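Thioredoxin (TrxA-1) (Sulfolobus solfataricus, PDB 3TCO) probably reduces protein disulfides through a redox-active pair of cysteines, acting as an electron-transferring thioredoxin. Local coordinates at residues D4-L9 with F56-V61; V24-W29 with T78-V83; A34-Y39 with L74-T79; E40-K45 with V95-L100. All blocks are in the same frame, centred on the assembly; numbering follows the deposited sequence.

Interaction 1: D4-L9 with F56-V61. With EDO (1,2-ethanediol), chain D.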
loop_
_atom_site.group_PDB
_atom_site.type_symbol
_atom_site.label_atom_id
_atom_site.label_comp_id
_atom_site.label_asym_id
_atom_site.label_seq_id
_atom_site.Cartn_x
_atom_site.Cartn_y
_atom_site.Cartn_z
ATOM N N ASP A 4 -13.404 -5.742 3.969
ATOM C CA ASP A 4 -12.002 -5.568 3.595
ATOM C C ASP A 4 -11.801 -5.757 2.098
ATOM O O ASP A 4 -11.938 -6.864 1.575
ATOM C CB ASP A 4 -11.129 -6.575 4.357
ATOM C CG ASP A 4 -9.649 -6.347 4.131
ATOM O OD1 ASP A 4 -9.310 -5.425 3.366
ATOM O OD2 ASP A 4 -8.824 -7.082 4.719
ATOM N N VAL A 5 -11.477 -4.672 1.407
ATOM C CA VAL A 5 -11.264 -4.730 -0.028
ATOM C C VAL A 5 -9.792 -4.622 -0.398
ATOM O O VAL A 5 -9.453 -4.452 -1.574
ATOM C CB VAL A 5 -12.059 -3.625 -0.744
ATOM C CG1 VAL A 5 -13.546 -3.815 -0.466
ATOM C CG2 VAL A 5 -11.594 -2.240 -0.261
ATOM N N THR A 6 -8.918 -4.721 0.599
ATOM C CA THR A 6 -7.484 -4.667 0.347
ATOM C C THR A 6 -7.070 -5.994 -0.264
ATOM O O THR A 6 -7.753 -7.006 -0.105
ATOM C CB THR A 6 -6.674 -4.413 1.631
ATOM O OG1 THR A 6 -6.855 -5.503 2.548
ATOM C CG2 THR A 6 -7.125 -3.110 2.271
ATOM N N LEU A 7 -5.936 -5.981 -0.955
ATOM C CA LEU A 7 -5.443 -7.158 -1.658
ATOM C C LEU A 7 -4.056 -7.592 -1.229
ATOM O O LEU A 7 -3.114 -6.795 -1.241
ATOM C CB LEU A 7 -5.414 -6.863 -3.168
ATOM C CG LEU A 7 -4.680 -7.853 -4.088
ATOM C CD1 LEU A 7 -5.485 -9.122 -4.221
ATOM C CD2 LEU A 7 -4.470 -7.225 -5.458
ATOM N N VAL A 8 -3.926 -8.865 -0.876
ATOM C CA VAL A 8 -2.629 -9.407 -0.499
ATOM C C VAL A 8 -1.723 -9.492 -1.741
ATOM O O VAL A 8 -2.111 -10.021 -2.785
ATOM C CB VAL A 8 -2.770 -10.826 0.104
ATOM C CG1 VAL A 8 -1.387 -11.427 0.340
ATOM C CG2 VAL A 8 -3.553 -10.767 1.425
ATOM N N LEU A 9 -0.516 -8.966 -1.622
ATOM C CA LEU A 9 0.439 -8.996 -2.714
ATOM C C LEU A 9 1.660 -9.810 -2.335
ATOM O O LEU A 9 2.112 -9.749 -1.185
ATOM C CB LEU A 9 0.914 -7.582 -3.048
ATOM C CG LEU A 9 -0.104 -6.605 -3.651
ATOM C CD1 LEU A 9 0.479 -5.195 -3.761
ATOM C CD2 LEU A 9 -0.522 -7.139 -5.004
ATOM N N PHE A 56 -5.695 -1.302 -3.296
ATOM C CA PHE A 56 -5.015 -1.093 -2.031
ATOM C C PHE A 56 -4.383 -2.413 -1.602
ATOM O O PHE A 56 -4.982 -3.212 -0.883
ATOM C CB PHE A 56 -5.995 -0.585 -0.962
ATOM C CG PHE A 56 -6.410 0.862 -1.160
ATOM C CD1 PHE A 56 -7.163 1.237 -2.266
ATOM C CD2 PHE A 56 -6.033 1.842 -0.247
ATOM C CE1 PHE A 56 -7.540 2.570 -2.463
ATOM C CE2 PHE A 56 -6.406 3.186 -0.434
ATOM C CZ PHE A 56 -7.159 3.549 -1.540
ATOM N N GLY A 57 -3.158 -2.618 -2.057
ATOM C CA GLY A 57 -2.447 -3.835 -1.739
ATOM C C GLY A 57 -1.798 -3.785 -0.371
ATOM O O GLY A 57 -1.643 -2.719 0.226
ATOM N N ARG A 58 -1.431 -4.967 0.113
ATOM C CA ARG A 58 -0.766 -5.116 1.394
ATOM C C ARG A 58 0.359 -6.097 1.148
ATOM O O ARG A 58 0.152 -7.158 0.551
ATOM C CB ARG A 58 -1.719 -5.681 2.458
ATOM C CG ARG A 58 -2.863 -4.740 2.807
ATOM C CD ARG A 58 -3.637 -5.200 4.036
ATOM N NE ARG A 58 -4.366 -6.447 3.836
ATOM C CZ ARG A 58 -4.010 -7.610 4.375
ATOM N NH1 ARG A 58 -2.929 -7.685 5.142
ATOM N NH2 ARG A 58 -4.753 -8.692 4.173
ATOM N N LEU A 59 1.556 -5.718 1.570
ATOM C CA LEU A 59 2.715 -6.581 1.406
ATOM C C LEU A 59 3.287 -6.838 2.799
ATOM O O LEU A 59 3.770 -5.917 3.457
ATOM C CB LEU A 59 3.772 -5.896 0.539
ATOM C CG LEU A 59 5.027 -6.693 0.150
ATOM C CD1 LEU A 59 4.816 -7.469 -1.160
ATOM C CD2 LEU A 59 6.176 -5.705 -0.016
ATOM N N ASN A 60 3.184 -8.070 3.269
ATOM C CA ASN A 60 3.761 -8.379 4.566
ATOM C C ASN A 60 5.262 -8.491 4.298
ATOM O O ASN A 60 5.701 -9.329 3.507
ATOM C CB ASN A 60 3.207 -9.682 5.112
ATOM C CG ASN A 60 3.798 -10.029 6.450
ATOM O OD1 ASN A 60 5.005 -10.239 6.558
ATOM N ND2 ASN A 60 2.956 -10.078 7.482
ATOM N N VAL A 61 6.046 -7.626 4.930
ATOM C CA VAL A 61 7.480 -7.616 4.684
ATOM C C VAL A 61 8.238 -8.873 5.083
ATOM O O VAL A 61 9.231 -9.194 4.454
ATOM C CB VAL A 61 8.181 -6.376 5.327
ATOM C CG1 VAL A 61 7.621 -5.082 4.714
ATOM C CG2 VAL A 61 8.004 -6.372 6.832
HETATM C C1 EDO D . -9.317 -4.700 -5.627
HETATM O O1 EDO D . -10.430 -4.291 -6.427
HETATM C C2 EDO D . -9.781 -5.750 -4.614
HETATM O O2 EDO D . -10.825 -5.207 -3.801
HETATM O O HOH W 1 -7.504 -8.786 2.259
HETATM O O HOH W 2 -8.296 -2.432 -3.036
HETATM O O HOH W 3 1.682 -9.970 1.640
#
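Leu7 and Val8 pair in parallel with Gly57 and Arg58, adding the outermost strand 7-8 to the edge of the thioredoxin-fold sheet beside strand 55-60. Three backbone hydrogen bonds hold the register: Leu7 N to Phe56 O, Arg58 N to Leu7 O at 2.8 Å, and Leu9 N to Arg58 O. The tight part lies on the face of Leu7 and Leu9. Here Gly57, which has no side chain, lets Leu9 CD1 settle 3.8 Å from Gly57 CA, while Leu59 CD1 comes within 3.5 Å of Leu9 O; from helix 14-20, Val17 touches Leu7 and Leu9, and Phe14 touches Leu9.

The other face, carrying Val8 and Arg58, is looser and polar. Arg58 bends at its third torsion (chi3 -67°), which carries the guanidinium back toward strand 7-8, where NH2 lies 3.6 Å from Val8 CG2. A water bonds to Thr6 O and only weakly to Arg58 NH2 and Asp4 OD2. Asp4 OD2, well out of the guanidinium plane, can act on the arginine only through charge. Asp4 OD1 takes two bonds from Thr6, one from the backbone N in an Asx turn and one from the hydroxyl, and so positions the threonine. Thr6 OG1 in turn accepts from Arg58 NE at 3.0 Å, nearly in the guanidinium plane, with an N-H...O angle of 152°.

Interaction 2: V24-W29 with T78-V83. With EDO (1,2-ethanediol), chain E.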
loop_
_atom_site.group_PDB
_atom_site.type_symbol
_atom_site.label_atom_id
_atom_site.label_comp_id
_atom_site.label_asym_id
_atom_site.label_seq_id
_atom_site.Cartn_x
_atom_site.Cartn_y
_atom_site.Cartn_z
ATOM N N VAL A 24 -2.131 2.045 -7.712
ATOM C CA VAL A 24 -1.973 0.929 -6.794
ATOM C C VAL A 24 -1.153 1.371 -5.591
ATOM O O VAL A 24 -0.058 1.921 -5.743
ATOM C CB VAL A 24 -1.243 -0.264 -7.455
ATOM C CG1 VAL A 24 -1.128 -1.419 -6.452
ATOM C CG2 VAL A 24 -2.009 -0.745 -8.703
ATOM N N LEU A 25 -1.705 1.156 -4.400
ATOM C CA LEU A 25 -1.015 1.497 -3.159
ATOM C C LEU A 25 -0.583 0.192 -2.523
ATOM O O LEU A 25 -1.232 -0.839 -2.699
ATOM C CB LEU A 25 -1.933 2.268 -2.197
ATOM C CG LEU A 25 -2.366 3.664 -2.658
ATOM C CD1 LEU A 25 -3.638 3.556 -3.505
ATOM C CD2 LEU A 25 -2.630 4.538 -1.439
ATOM N N VAL A 26 0.513 0.233 -1.778
ATOM C CA VAL A 26 1.015 -0.975 -1.141
ATOM C C VAL A 26 1.402 -0.696 0.301
ATOM O O VAL A 26 2.402 -0.030 0.557
ATOM C CB VAL A 26 2.266 -1.536 -1.883
ATOM C CG1 VAL A 26 2.668 -2.883 -1.268
ATOM C CG2 VAL A 26 1.980 -1.694 -3.371
ATOM N N ASP A 27 0.592 -1.186 1.233
ATOM C CA ASP A 27 0.859 -1.008 2.659
ATOM C C ASP A 27 1.830 -2.129 3.067
ATOM O O ASP A 27 1.462 -3.296 3.095
ATOM C CB ASP A 27 -0.458 -1.093 3.454
ATOM C CG ASP A 27 -0.240 -1.197 4.969
ATOM O OD1 ASP A 27 0.835 -0.825 5.471
ATOM O OD2 ASP A 27 -1.168 -1.645 5.660
ATOM N N CYS A 28 3.084 -1.760 3.306
ATOM C CA CYS A 28 4.113 -2.712 3.717
ATOM C C CYS A 28 4.004 -2.796 5.243
ATOM O O CYS A 28 4.198 -1.800 5.951
ATOM C CB CYS A 28 5.476 -2.200 3.261
ATOM S SG CYS A 28 5.580 -2.003 1.432
ATOM N N TRP A 29 3.683 -3.985 5.748
ATOM C CA TRP A 29 3.459 -4.166 7.180
ATOM C C TRP A 29 3.983 -5.488 7.736
ATOM O O TRP A 29 4.550 -6.302 7.018
ATOM C CB TRP A 29 1.958 -4.137 7.443
ATOM C CG TRP A 29 1.286 -5.344 6.823
ATOM C CD1 TRP A 29 1.139 -5.603 5.490
ATOM C CD2 TRP A 29 0.762 -6.489 7.512
ATOM N NE1 TRP A 29 0.564 -6.839 5.304
ATOM C CE2 TRP A 29 0.322 -7.406 6.527
ATOM C CE3 TRP A 29 0.627 -6.831 8.863
ATOM C CZ2 TRP A 29 -0.246 -8.645 6.850
ATOM C CZ3 TRP A 29 0.062 -8.065 9.190
ATOM C CH2 TRP A 29 -0.369 -8.957 8.182
ATOM N N THR A 78 5.147 1.453 5.665
ATOM C CA THR A 78 5.536 2.256 4.513
ATOM C C THR A 78 4.463 2.003 3.469
ATOM O O THR A 78 4.066 0.859 3.247
ATOM C CB THR A 78 6.884 1.834 3.898
ATOM O OG1 THR A 78 7.956 2.258 4.751
ATOM C CG2 THR A 78 7.045 2.474 2.523
ATOM N N THR A 79 3.989 3.065 2.833
ATOM C CA THR A 79 2.969 2.915 1.812
ATOM C C THR A 79 3.538 3.368 0.474
ATOM O O THR A 79 3.747 4.566 0.246
ATOM C CB THR A 79 1.721 3.764 2.149
ATOM O OG1 THR A 79 1.218 3.391 3.440
ATOM C CG2 THR A 79 0.638 3.521 1.135
ATOM N N LEU A 80 3.811 2.403 -0.398
ATOM C CA LEU A 80 4.332 2.691 -1.728
ATOM C C LEU A 80 3.146 3.121 -2.574
ATOM O O LEU A 80 2.039 2.595 -2.397
ATOM C CB LEU A 80 4.927 1.427 -2.350
ATOM C CG LEU A 80 5.995 0.701 -1.520
ATOM C CD1 LEU A 80 6.382 -0.613 -2.223
ATOM C CD2 LEU A 80 7.196 1.622 -1.343
ATOM N N ILE A 81 3.367 4.071 -3.475
ATOM C CA ILE A 81 2.299 4.507 -4.362
ATOM C C ILE A 81 2.757 4.404 -5.817
ATOM O O ILE A 81 3.768 4.995 -6.217
ATOM C CB ILE A 81 1.846 5.945 -4.051
ATOM C CG1 ILE A 81 1.379 6.010 -2.582
ATOM C CG2 ILE A 81 0.708 6.349 -5.019
ATOM C CD1 ILE A 81 0.904 7.343 -2.137
ATOM N N PHE A 82 2.007 3.633 -6.595
ATOM C CA PHE A 82 2.324 3.419 -8.006
ATOM C C PHE A 82 1.238 3.988 -8.896
ATOM O O PHE A 82 0.057 3.763 -8.645
ATOM C CB PHE A 82 2.438 1.926 -8.319
ATOM C CG PHE A 82 3.586 1.238 -7.630
ATOM C CD1 PHE A 82 3.441 0.722 -6.341
ATOM C CD2 PHE A 82 4.811 1.105 -8.274
ATOM C CE1 PHE A 82 4.514 0.073 -5.699
ATOM C CE2 PHE A 82 5.894 0.461 -7.637
ATOM C CZ PHE A 82 5.735 -0.052 -6.353
ATOM N N VAL A 83 1.642 4.704 -9.942
ATOM C CA VAL A 83 0.696 5.271 -10.895
ATOM C C VAL A 83 1.217 4.928 -12.288
ATOM O O VAL A 83 2.370 5.203 -12.615
ATOM C CB VAL A 83 0.562 6.810 -10.722
ATOM C CG1 VAL A 83 -0.336 7.400 -11.831
ATOM C CG2 VAL A 83 -0.039 7.124 -9.353
HETATM C C1 EDO E . 4.110 7.964 -13.771
HETATM O O1 EDO E . 3.777 6.628 -14.157
HETATM C C2 EDO E . 2.827 8.785 -13.636
HETATM O O2 EDO E . 2.136 8.781 -14.889
#
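Val24 and Phe82 exchange two backbone hydrogen bonds, Phe82 N to Val24 O at 2.8 Å and Val24 N to Phe82 O with a nearly straight N-H...O angle of 171°. The antiparallel ladder continues through the hydrogen-bonded pair Val26-Leu80 to Cys28 and Thr78, where Cys28 N meets Thr78 O at 2.8 Å but the return bond, Thr78 N to Cys28 O, is weak at 3.4 Å.

Side chains pack on both faces. On that of Val26, Leu80 and Phe82, the CB atoms of Val26 and Leu80 lie 4.0 Å apart. Phe82 CG stands anti to its carbonyl carbon (chi1 -65°), a torsion that swings the ring back along Val24 and Val26; the ring presents its edge to Val24 O while CE1 approaches Val26 CG2 to 3.9 Å. Cys28 SG touches Leu80 CD1. On the opposite face Leu25 meets Ile81 more loosely, 4.4 Å from CG to CG1, and buried Asp27 OD1 has no partner in the model.

These are central strands of the thioredoxin sheet: strand 55-60 flanks 23-29, helix 14-20 covers the Val26 face, and helices 34-49 and 97-107 cover the Leu25 face.

Interaction 3: A34-Y39 with L74-T79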
loop_
_atom_site.group_PDB
_atom_site.type_symbol
_atom_site.label_atom_id
_atom_site.label_comp_id
_atom_site.label_asym_id
_atom_site.label_seq_id
_atom_site.Cartn_x
_atom_site.Cartn_y
_atom_site.Cartn_z
ATOM N N ALA A 34 3.715 -2.197 15.979
ATOM C CA ALA A 34 2.681 -1.417 16.657
ATOM C C ALA A 34 2.049 -0.344 15.764
ATOM O O ALA A 34 0.827 -0.303 15.632
ATOM C CB ALA A 34 3.257 -0.770 17.921
ATOM N N PRO A 35 2.868 0.543 15.158
ATOM C CA PRO A 35 2.364 1.605 14.278
ATOM C C PRO A 35 1.554 1.021 13.111
ATOM O O PRO A 35 0.579 1.623 12.651
ATOM C CB PRO A 35 3.638 2.291 13.779
ATOM C CG PRO A 35 4.655 1.993 14.829
ATOM C CD PRO A 35 4.341 0.585 15.240
ATOM N N CYS A 36 1.966 -0.145 12.624
ATOM C CA CYS A 36 1.256 -0.789 11.519
ATOM C C CYS A 36 -0.144 -1.169 11.948
ATOM O O CYS A 36 -1.110 -0.988 11.208
ATOM C CB CYS A 36 1.973 -2.066 11.068
ATOM S SG CYS A 36 3.696 -1.890 10.515
ATOM N N HIS A 37 -0.249 -1.718 13.150
ATOM C CA HIS A 37 -1.532 -2.144 13.673
ATOM C C HIS A 37 -2.494 -0.960 13.793
ATOM O O HIS A 37 -3.691 -1.086 13.539
ATOM C CB HIS A 37 -1.311 -2.829 15.028
ATOM C CG HIS A 37 -2.570 -3.258 15.710
ATOM N ND1 HIS A 37 -3.283 -2.426 16.548
ATOM C CD2 HIS A 37 -3.249 -4.431 15.675
ATOM C CE1 HIS A 37 -4.344 -3.070 17.003
ATOM N NE2 HIS A 37 -4.347 -4.288 16.488
ATOM N N LEU A 38 -1.963 0.197 14.165
ATOM C CA LEU A 38 -2.778 1.393 14.307
ATOM C C LEU A 38 -3.163 1.991 12.955
ATOM O O LEU A 38 -4.207 2.626 12.822
ATOM C CB LEU A 38 -2.031 2.433 15.136
ATOM C CG LEU A 38 -1.920 2.073 16.622
ATOM C CD1 LEU A 38 -1.057 3.089 17.347
ATOM C CD2 LEU A 38 -3.321 2.025 17.228
ATOM N N TYR A 39 -2.318 1.776 11.951
ATOM C CA TYR A 39 -2.578 2.293 10.600
ATOM C C TYR A 39 -3.557 1.417 9.789
ATOM O O TYR A 39 -4.330 1.918 8.967
ATOM C CB TYR A 39 -1.235 2.403 9.868
ATOM C CG TYR A 39 -1.285 2.811 8.412
ATOM C CD1 TYR A 39 -1.983 3.946 8.005
ATOM C CD2 TYR A 39 -0.567 2.096 7.450
ATOM C CE1 TYR A 39 -1.959 4.365 6.683
ATOM C CE2 TYR A 39 -0.535 2.507 6.114
ATOM C CZ TYR A 39 -1.230 3.644 5.738
ATOM O OH TYR A 39 -1.166 4.082 4.428
ATOM N N LEU A 74 12.908 0.171 4.679
ATOM C CA LEU A 74 13.693 -0.047 5.895
ATOM C C LEU A 74 12.881 0.126 7.173
ATOM O O LEU A 74 13.226 -0.431 8.221
ATOM C CB LEU A 74 14.887 0.906 5.922
ATOM C CG LEU A 74 15.881 0.749 4.767
ATOM C CD1 LEU A 74 17.015 1.754 4.928
ATOM C CD2 LEU A 74 16.430 -0.679 4.743
ATOM N N ASN A 75 11.810 0.906 7.082
ATOM C CA ASN A 75 10.939 1.153 8.227
ATOM C C ASN A 75 9.491 0.871 7.835
ATOM O O ASN A 75 9.102 1.050 6.682
ATOM C CB ASN A 75 11.053 2.611 8.680
ATOM C CG ASN A 75 12.388 2.925 9.329
ATOM O OD1 ASN A 75 12.577 2.703 10.527
ATOM N ND2 ASN A 75 13.322 3.431 8.538
ATOM N N ILE A 76 8.696 0.409 8.787
ATOM C CA ILE A 76 7.292 0.162 8.507
ATOM C C ILE A 76 6.477 0.806 9.622
ATOM O O ILE A 76 6.955 0.958 10.747
ATOM C CB ILE A 76 6.952 -1.359 8.402
ATOM C CG1 ILE A 76 7.418 -2.110 9.655
ATOM C CG2 ILE A 76 7.591 -1.957 7.136
ATOM C CD1 ILE A 76 6.905 -3.533 9.720
ATOM N N PRO A 77 5.225 1.174 9.322
ATOM C CA PRO A 77 4.685 0.951 7.977
ATOM C C PRO A 77 5.220 1.897 6.916
ATOM O O PRO A 77 5.718 2.977 7.223
ATOM C CB PRO A 77 3.185 1.109 8.176
ATOM C CG PRO A 77 3.082 2.104 9.308
ATOM C CD PRO A 77 4.189 1.669 10.249
ATOM N N THR A 78 5.147 1.453 5.665
ATOM C CA THR A 78 5.536 2.256 4.513
ATOM C C THR A 78 4.463 2.003 3.469
ATOM O O THR A 78 4.066 0.859 3.247
ATOM C CB THR A 78 6.884 1.834 3.898
ATOM O OG1 THR A 78 7.956 2.258 4.751
ATOM C CG2 THR A 78 7.045 2.474 2.523
ATOM N N THR A 79 3.989 3.065 2.833
ATOM C CA THR A 79 2.969 2.915 1.812
ATOM C C THR A 79 3.538 3.368 0.474
ATOM O O THR A 79 3.747 4.566 0.246
ATOM C CB THR A 79 1.721 3.764 2.149
ATOM O OG1 THR A 79 1.218 3.391 3.440
ATOM C CG2 THR A 79 0.638 3.521 1.135
#
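Tyr39 OH donates a 2.7 Å hydrogen bond to Thr79 OG1, the one hydrogen bond between residues 34-39 and 74-79. The threonine oxygen lies at the edge of the phenol, near the ring plane, and is also 3.3 Å from Tyr39 CE2. Tyr39 CG stands anti to the backbone N (chi1 175°), a torsion that sends the ring from the helix toward the strand. With its hydroxyl tied to Thr79, the ring is also braced nearer its root, where CD2 lies 3.9 Å from Pro77 CB, the two side chains meeting at a slant.

Pro77 is the hub of the apolar part. The peptide bond before it is cis, the conformation characteristic of the proline facing the redox site in thioredoxins. Its CD touches both Pro35 CB and Cys36 SG, each at 3.6 Å, so the proline ring lies against the first turn of the helix. The sulfur of Cys36 is further enclosed by Ile76, whose CD1 approaches it to 3.7 Å. Cys36 SG is therefore bordered by two apolar side chains on this side while it forms the disulfide with Cys33, seen here in its oxidised state. Beside this site, Thr78 OG1 donates to Asn75 O at 2.5 Å and closes the loop across Ile76 and the cis-proline.

The cis-proline loop thus lies against the start of helix 34-49. Pro77 bonds through its backbone to Gly93, just after strand 86-92, and Thr79 to Leu91 of that strand, while the Pro77 ring touches Asp27 of strand 23-29.

Interaction 4: E40-K45 with V95-L100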
loop_
_atom_site.group_PDB
_atom_site.type_symbol
_atom_site.label_atom_id
_atom_site.label_comp_id
_atom_site.label_asym_id
_atom_site.label_seq_id
_atom_site.Cartn_x
_atom_site.Cartn_y
_atom_site.Cartn_z
ATOM N N GLU A 40 -3.541 0.113 10.039
ATOM C CA GLU A 40 -4.382 -0.804 9.280
ATOM C C GLU A 40 -5.858 -0.426 9.084
ATOM O O GLU A 40 -6.346 -0.431 7.953
ATOM C CB GLU A 40 -4.257 -2.215 9.855
ATOM C CG GLU A 40 -2.812 -2.728 9.860
ATOM C CD GLU A 40 -2.103 -2.563 8.508
ATOM O OE1 GLU A 40 -2.584 -3.146 7.510
ATOM O OE2 GLU A 40 -1.065 -1.850 8.444
ATOM N N PRO A 41 -6.588 -0.091 10.163
ATOM C CA PRO A 41 -7.998 0.268 9.956
ATOM C C PRO A 41 -8.200 1.527 9.101
ATOM O O PRO A 41 -9.207 1.655 8.385
ATOM C CB PRO A 41 -8.531 0.415 11.389
ATOM C CG PRO A 41 -7.329 0.856 12.151
ATOM C CD PRO A 41 -6.237 -0.040 11.594
ATOM N N ILE A 42 -7.249 2.456 9.171
ATOM C CA ILE A 42 -7.323 3.684 8.379
ATOM C C ILE A 42 -7.080 3.324 6.908
ATOM O O ILE A 42 -7.788 3.791 6.014
ATOM C CB ILE A 42 -6.261 4.707 8.842
ATOM C CG1 ILE A 42 -6.541 5.119 10.296
ATOM C CG2 ILE A 42 -6.235 5.906 7.912
ATOM C CD1 ILE A 42 -7.938 5.665 10.536
ATOM N N TYR A 43 -6.088 2.472 6.669
ATOM C CA TYR A 43 -5.763 2.044 5.304
ATOM C C TYR A 43 -6.956 1.301 4.716
ATOM O O TYR A 43 -7.310 1.505 3.559
ATOM C CB TYR A 43 -4.547 1.119 5.301
ATOM C CG TYR A 43 -4.045 0.777 3.918
ATOM C CD1 TYR A 43 -3.345 1.709 3.161
ATOM C CD2 TYR A 43 -4.261 -0.494 3.368
ATOM C CE1 TYR A 43 -2.861 1.394 1.893
ATOM C CE2 TYR A 43 -3.782 -0.821 2.093
ATOM C CZ TYR A 43 -3.080 0.129 1.367
ATOM O OH TYR A 43 -2.576 -0.172 0.123
ATOM N N LYS A 44 -7.569 0.443 5.523
ATOM C CA LYS A 44 -8.744 -0.324 5.100
ATOM C C LYS A 44 -9.963 0.572 4.839
ATOM O O LYS A 44 -10.697 0.384 3.858
ATOM C CB LYS A 44 -9.089 -1.354 6.170
ATOM C CG LYS A 44 -8.129 -2.529 6.185
ATOM C CD LYS A 44 -8.366 -3.439 7.384
ATOM C CE LYS A 44 -7.473 -4.665 7.316
ATOM N NZ LYS A 44 -7.874 -5.639 8.363
ATOM N N LYS A 45 -10.165 1.545 5.721
ATOM C CA LYS A 45 -11.276 2.480 5.583
ATOM C C LYS A 45 -11.183 3.278 4.277
ATOM O O LYS A 45 -12.177 3.437 3.557
ATOM C CB LYS A 45 -11.298 3.438 6.780
ATOM C CG LYS A 45 -12.405 4.478 6.697
ATOM C CD LYS A 45 -12.623 5.151 8.041
ATOM C CE LYS A 45 -13.877 6.023 8.019
ATOM N NZ LYS A 45 -14.318 6.395 9.396
ATOM N N VAL A 95 0.108 6.872 7.706
ATOM C CA VAL A 95 -0.322 8.089 7.017
ATOM C C VAL A 95 -1.655 8.622 7.550
ATOM O O VAL A 95 -2.618 7.870 7.712
ATOM C CB VAL A 95 -0.458 7.873 5.484
ATOM C CG1 VAL A 95 -1.623 6.979 5.182
ATOM C CG2 VAL A 95 -0.661 9.186 4.787
ATOM N N ASP A 96 -1.698 9.923 7.824
ATOM C CA ASP A 96 -2.914 10.557 8.319
ATOM C C ASP A 96 -4.016 10.264 7.305
ATOM O O ASP A 96 -3.765 10.266 6.105
ATOM C CB ASP A 96 -2.730 12.077 8.426
ATOM C CG ASP A 96 -1.743 12.478 9.489
ATOM O OD1 ASP A 96 -1.227 11.587 10.202
ATOM O OD2 ASP A 96 -1.483 13.696 9.608
ATOM N N GLU A 97 -5.237 10.042 7.767
ATOM C CA GLU A 97 -6.308 9.731 6.826
ATOM C C GLU A 97 -6.495 10.826 5.788
ATOM O O GLU A 97 -6.702 10.537 4.605
ATOM C CB GLU A 97 -7.627 9.505 7.556
ATOM C CG GLU A 97 -8.735 8.999 6.641
ATOM C CD GLU A 97 -10.019 8.663 7.379
ATOM O OE1 GLU A 97 -9.957 8.386 8.592
ATOM O OE2 GLU A 97 -11.086 8.648 6.733
ATOM N N ASP A 98 -6.432 12.085 6.215
ATOM C CA ASP A 98 -6.627 13.163 5.262
ATOM C C ASP A 98 -5.533 13.123 4.195
ATOM O O ASP A 98 -5.818 13.250 3.013
ATOM C CB ASP A 98 -6.708 14.534 5.978
ATOM C CG ASP A 98 -5.469 14.867 6.802
ATOM O OD1 ASP A 98 -4.720 13.949 7.194
ATOM O OD2 ASP A 98 -5.260 16.069 7.078
ATOM N N THR A 99 -4.292 12.901 4.604
ATOM C CA THR A 99 -3.195 12.818 3.647
ATOM C C THR A 99 -3.381 11.642 2.679
ATOM O O THR A 99 -3.129 11.767 1.480
ATOM C CB THR A 99 -1.847 12.662 4.372
ATOM O OG1 THR A 99 -1.632 13.809 5.204
ATOM C CG2 THR A 99 -0.698 12.553 3.362
ATOM N N LEU A 100 -3.828 10.506 3.199
ATOM C CA LEU A 100 -4.034 9.327 2.366
ATOM C C LEU A 100 -5.154 9.537 1.327
ATOM O O LEU A 100 -4.998 9.198 0.146
ATOM C CB LEU A 100 -4.342 8.120 3.262
ATOM C CG LEU A 100 -4.433 6.745 2.595
ATOM C CD1 LEU A 100 -3.132 6.453 1.847
ATOM C CD2 LEU A 100 -4.714 5.679 3.662
HETATM O O HOH W 4 -12.223 7.895 9.970
#
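Ile42 packs against Glu97 where helix 34-49 passes the first turn of helix 97-107. The methyl Ile42 CG2 lies 3.9 Å from Glu97 CB, the two side chains crossing at about a right angle, and Ile42 CD1 reaches Glu97 OE1 at a similar distance. Deeper in, Leu100 directs CD2 toward the helix backbone: it stands 4.1 Å from Tyr43 CA and 4.2 Å from Tyr43 CD1, oblique to the aromatic ring. No direct hydrogen bond joins the segments, so this inner part is held by apolar contact.

At the outer margin the contact becomes polar. Lys45 extends beyond CG and runs across the end of Glu97, placing its CD and CE each 4.0 Å from Glu97 OE2. The charged atoms do not meet; instead one water bridges them, accepting from Lys45 NZ at 2.6 Å and donating to Glu97 OE1 at 2.7 Å. Glu97 is stretched as well, with CG anti to the backbone N (chi1 -172°), which carries the carboxylate out to this lysine. Lys49 offers OE2 a long, weak ion pair.

A second shell sets the inner residues. The Tyr43 ring meets Phe56 edge-to-face and its hydroxyl bonds weakly to Gly57 O, while Leu100 also rests on Tyr39, Val46 and Leu25. Two helices lying together on one face of the central sheet, as here, are part of the layered alpha/beta/alpha architecture of the thioredoxin fold.

How the interactions relate
The four contacts trace the thioredoxin fold from its sheet to the Cys33-Cys36 disulfide. Interactions 1 and 2 are neighbours in one sheet, with centres 9 Å apart, joined where Gly57 N meets Leu25 O at 2.7 Å. Interaction 2 passes into interaction 3 through Thr78 and Thr79, which belong to both, and this strand leads back to the cis-proline beside the disulfide. Helix 34-49 carries interactions 3 and 4, whose centres are about 11 Å apart. From interaction 4 Tyr43 OH reaches down to Gly57 O of interaction 1, while Glu40 OE1 lies 2.8 Å from Asp27 OD2 of interaction 2.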